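Nigritoxine (Vibrio nigripulchritudo, PDB 5M41) is a bacterial toxin that acts on crustaceans and insects. Local coordinates at residues A[358-370]-A[402-414]. Sequence-based numbering, arbitrary orientation.
Sequences GGISIAETGVDIV and GRPGKSKIGNAIK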
loop_
_atom_site.group_PDB
_atom_site.type_symbol
_atom_site.label_atom_id
_atom_site.label_comp_id
_atom_site.label_asym_id
_atom_site.label_seq_id
_atom_site.Cartn_x
_atom_site.Cartn_y
_atom_site.Cartn_z
ATOM N N GLY A 358 -5.778 6.843 12.625
ATOM C CA GLY A 358 -5.206 6.766 11.288
ATOM C C GLY A 358 -3.808 6.144 11.301
ATOM O O GLY A 358 -3.334 5.697 12.340
ATOM N N GLY A 359 -3.146 6.111 10.146
ATOM C CA GLY A 359 -1.811 5.564 10.057
ATOM C C GLY A 359 -1.375 5.279 8.640
ATOM O O GLY A 359 -1.918 5.833 7.668
ATOM N N ILE A 360 -0.364 4.428 8.531
ATOM C CA ILE A 360 0.197 4.037 7.235
ATOM C C ILE A 360 0.067 2.532 7.157
ATOM O O ILE A 360 0.449 1.838 8.091
ATOM C CB ILE A 360 1.692 4.454 7.095
ATOM C CG1 ILE A 360 1.885 5.953 7.404
ATOM C CG2 ILE A 360 2.233 4.117 5.703
ATOM C CD1 ILE A 360 1.149 6.916 6.469
ATOM N N SER A 361 -0.514 2.034 6.070
ATOM C CA SER A 361 -0.535 0.595 5.813
ATOM C C SER A 361 0.389 0.310 4.652
ATOM O O SER A 361 0.414 1.051 3.669
ATOM C CB SER A 361 -1.944 0.122 5.463
ATOM O OG SER A 361 -2.863 0.463 6.491
ATOM N N ILE A 362 1.131 -0.773 4.748
ATOM C CA ILE A 362 2.074 -1.148 3.710
ATOM C C ILE A 362 1.552 -2.446 3.088
ATOM O O ILE A 362 1.313 -3.420 3.787
ATOM C CB ILE A 362 3.514 -1.289 4.278
ATOM C CG1 ILE A 362 4.058 0.093 4.700
ATOM C CG2 ILE A 362 4.451 -1.911 3.236
ATOM C CD1 ILE A 362 5.313 0.034 5.563
ATOM N N ALA A 363 1.305 -2.416 1.775
ATOM C CA ALA A 363 0.862 -3.575 1.050
ATOM C C ALA A 363 2.049 -4.086 0.244
ATOM O O ALA A 363 3.069 -3.407 0.183
ATOM C CB ALA A 363 -0.290 -3.203 0.113
ATOM N N GLU A 364 1.919 -5.266 -0.378
ATOM C CA GLU A 364 2.964 -5.759 -1.279
ATOM C C GLU A 364 3.085 -4.831 -2.501
ATOM O O GLU A 364 4.132 -4.786 -3.160
ATOM C CB GLU A 364 2.691 -7.210 -1.742
ATOM C CG GLU A 364 2.555 -8.269 -0.638
ATOM C CD GLU A 364 3.881 -8.673 0.036
ATOM O OE1 GLU A 364 4.946 -8.047 -0.213
ATOM O OE2 GLU A 364 3.867 -9.648 0.843
ATOM N N THR A 365 2.014 -4.091 -2.782
ATOM C CA THR A 365 1.912 -3.279 -3.988
ATOM C C THR A 365 2.056 -1.779 -3.748
ATOM O O THR A 365 2.012 -0.998 -4.696
ATOM C CB THR A 365 0.565 -3.509 -4.680
ATOM O OG1 THR A 365 -0.472 -3.319 -3.718
ATOM C CG2 THR A 365 0.466 -4.943 -5.275
ATOM N N GLY A 366 2.226 -1.351 -2.499
ATOM C CA GLY A 366 2.209 0.088 -2.230
ATOM C C GLY A 366 1.895 0.482 -0.800
ATOM O O GLY A 366 2.055 -0.327 0.125
ATOM N N VAL A 367 1.457 1.728 -0.613
ATOM C CA VAL A 367 1.098 2.210 0.711
ATOM C C VAL A 367 -0.266 2.881 0.707
ATOM O O VAL A 367 -0.701 3.424 -0.306
ATOM C CB VAL A 367 2.144 3.187 1.323
ATOM C CG1 VAL A 367 3.537 2.571 1.251
ATOM C CG2 VAL A 367 2.125 4.522 0.593
ATOM N N ASP A 368 -0.941 2.814 1.851
ATOM C CA ASP A 368 -2.154 3.589 2.059
ATOM C C ASP A 368 -1.900 4.598 3.183
ATOM O O ASP A 368 -1.361 4.247 4.229
ATOM C CB ASP A 368 -3.296 2.679 2.491
ATOM C CG ASP A 368 -3.584 1.560 1.487
ATOM O OD1 ASP A 368 -3.607 1.799 0.247
ATOM O OD2 ASP A 368 -3.832 0.422 1.959
ATOM N N ILE A 369 -2.317 5.831 2.964
ATOM C CA ILE A 369 -2.238 6.880 3.977
ATOM C C ILE A 369 -3.656 7.087 4.505
ATOM O O ILE A 369 -4.564 7.455 3.742
ATOM C CB ILE A 369 -1.651 8.177 3.377
ATOM C CG1 ILE A 369 -0.258 7.891 2.762
ATOM C CG2 ILE A 369 -1.589 9.273 4.453
ATOM C CD1 ILE A 369 0.280 8.956 1.806
ATOM N N VAL A 370 -3.863 6.771 5.782
ATOM C CA VAL A 370 -5.227 6.742 6.378
ATOM C C VAL A 370 -5.387 7.802 7.482
ATOM O O VAL A 370 -4.583 7.875 8.398
ATOM C CB VAL A 370 -5.548 5.345 6.944
ATOM C CG1 VAL A 370 -6.904 5.329 7.671
ATOM C CG2 VAL A 370 -5.532 4.303 5.821
ATOM N N GLY A 402 4.628 -4.208 -10.706
ATOM C CA GLY A 402 3.870 -3.286 -9.842
ATOM C C GLY A 402 3.789 -3.871 -8.430
ATOM O O GLY A 402 2.832 -3.635 -7.683
ATOM N N ARG A 403 4.801 -4.648 -8.067
ATOM C CA ARG A 403 4.761 -5.397 -6.820
ATOM C C ARG A 403 6.143 -5.448 -6.191
ATOM O O ARG A 403 6.798 -6.477 -6.190
ATOM C CB ARG A 403 4.225 -6.794 -7.081
ATOM C CG ARG A 403 3.919 -7.569 -5.825
ATOM C CD ARG A 403 3.186 -8.842 -6.182
ATOM N NE ARG A 403 2.792 -9.486 -4.946
ATOM C CZ ARG A 403 1.557 -9.452 -4.452
ATOM N NH1 ARG A 403 0.596 -8.823 -5.126
ATOM N NH2 ARG A 403 1.293 -10.059 -3.296
ATOM N N PRO A 404 6.608 -4.315 -5.672
ATOM C CA PRO A 404 7.944 -4.311 -5.111
ATOM C C PRO A 404 8.070 -5.202 -3.868
ATOM O O PRO A 404 9.178 -5.636 -3.536
ATOM C CB PRO A 404 8.152 -2.845 -4.721
ATOM C CG PRO A 404 7.152 -2.091 -5.496
ATOM C CD PRO A 404 5.974 -2.992 -5.600
ATOM N N GLY A 405 6.950 -5.464 -3.188
ATOM C CA GLY A 405 6.969 -6.291 -1.986
ATOM C C GLY A 405 7.069 -5.440 -0.727
ATOM O O GLY A 405 7.660 -4.358 -0.749
ATOM N N LYS A 406 6.520 -5.962 0.372
ATOM C CA LYS A 406 6.410 -5.239 1.657
ATOM C C LYS A 406 7.761 -4.822 2.234
ATOM O O LYS A 406 7.932 -3.701 2.698
ATOM C CB LYS A 406 5.650 -6.099 2.672
ATOM C CG LYS A 406 4.145 -6.075 2.486
ATOM C CD LYS A 406 3.428 -6.778 3.641
ATOM C CE LYS A 406 1.968 -7.003 3.288
ATOM N NZ LYS A 406 1.210 -7.636 4.399
ATOM N N SER A 407 8.725 -5.720 2.136
ATOM C CA SER A 407 10.052 -5.487 2.657
ATOM C C SER A 407 10.786 -4.343 1.935
ATOM O O SER A 407 11.283 -3.430 2.585
ATOM C CB SER A 407 10.841 -6.797 2.622
ATOM O OG SER A 407 12.225 -6.539 2.666
ATOM N N LYS A 408 10.832 -4.376 0.601
ATOM C CA LYS A 408 11.397 -3.260 -0.180
ATOM C C LYS A 408 10.695 -1.929 0.093
ATOM O O LYS A 408 11.346 -0.897 0.245
ATOM C CB LYS A 408 11.346 -3.546 -1.683
ATOM C CG LYS A 408 12.578 -4.248 -2.250
ATOM C CD LYS A 408 12.382 -4.495 -3.742
ATOM C CE LYS A 408 13.619 -5.071 -4.409
ATOM N NZ LYS A 408 13.856 -6.480 -4.012
ATOM N N ILE A 409 9.366 -1.940 0.160
ATOM C CA ILE A 409 8.653 -0.699 0.450
ATOM C C ILE A 409 9.015 -0.198 1.849
ATOM O O ILE A 409 9.381 0.973 2.019
ATOM C CB ILE A 409 7.125 -0.841 0.273
ATOM C CG1 ILE A 409 6.798 -1.075 -1.214
ATOM C CG2 ILE A 409 6.436 0.391 0.795
ATOM C CD1 ILE A 409 5.443 -1.702 -1.477
ATOM N N GLY A 410 8.945 -1.085 2.842
ATOM C CA GLY A 410 9.285 -0.702 4.216
ATOM C C GLY A 410 10.684 -0.101 4.332
ATOM O O GLY A 410 10.878 0.928 4.992
ATOM N N ASN A 411 11.654 -0.749 3.689
ATOM C CA ASN A 411 13.049 -0.283 3.664
ATOM C C ASN A 411 13.223 1.067 2.981
ATOM O O ASN A 411 14.018 1.895 3.430
ATOM C CB ASN A 411 13.950 -1.311 2.982
ATOM C CG ASN A 411 14.045 -2.610 3.755
ATOM O OD1 ASN A 411 13.576 -2.714 4.892
ATOM N ND2 ASN A 411 14.666 -3.610 3.144
ATOM N N ALA A 412 12.478 1.302 1.904
ATOM C CA ALA A 412 12.589 2.572 1.197
ATOM C C ALA A 412 12.007 3.716 2.035
ATOM O O ALA A 412 12.495 4.850 1.981
ATOM C CB ALA A 412 11.926 2.478 -0.167
ATOM N N ILE A 413 10.992 3.408 2.836
ATOM C CA ILE A 413 10.406 4.382 3.756
ATOM C C ILE A 413 11.407 4.765 4.859
ATOM O O ILE A 413 11.606 5.947 5.145
ATOM C CB ILE A 413 9.102 3.840 4.373
ATOM C CG1 ILE A 413 7.968 3.958 3.360
ATOM C CG2 ILE A 413 8.759 4.573 5.670
ATOM C CD1 ILE A 413 6.716 3.215 3.781
ATOM N N LYS A 414 12.043 3.752 5.449
ATOM C CA LYS A 414 13.008 3.934 6.535
ATOM C C LYS A 414 14.346 4.491 6.068
ATOM O O LYS A 414 15.179 4.857 6.894
ATOM C CB LYS A 414 13.252 2.610 7.258
ATOM C CG LYS A 414 12.042 2.097 8.016
ATOM C CD LYS A 414 12.391 0.882 8.853
ATOM C CE LYS A 414 12.645 -0.353 8.012
ATOM N NZ LYS A 414 12.870 -1.520 8.908
#
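Ile409 is the bump that fills the hollow at the closed end of the beta-hairpin 359-370. Its CD1 drops onto the turn, 3.4 Å from both Ala363 O and Gly366 N. Its other branch, CG2, lies between two strand side chains, 3.7 Å from Val367 CG1 and 3.9 Å from Ile362 CG2. One helical turn on, Ile413 CD1 meets Ile362 CD1 tip to tip at 3.9 Å, and the bare surface of Gly410 lies beside that branch of Ile362.

At the turn, Glu364 grips the start of helix 406-414 twice. Its carbonyl O takes the N-H of Gly405, the N-cap residue, on an in-plane lone pair at 2.9 Å. The side chain, bent at chi2 (-74°), swings OE1 back to Lys406 N at 2.7 Å, met on the anti side and 33° out of the carboxylate plane. Arg403, extended from CG to NE, slants across it and sets one guanidinium face over Glu364 CB, off toward the rim, while Lys406 runs across the carboxylate arm on its way past Ile362 O.

Helix 406-414 thus sits over the turn end of the hairpin, with helix 386-396 touching Val367 through Ile388 and Leu392; strand 366-370 pairs antiparallel with strand 328-336.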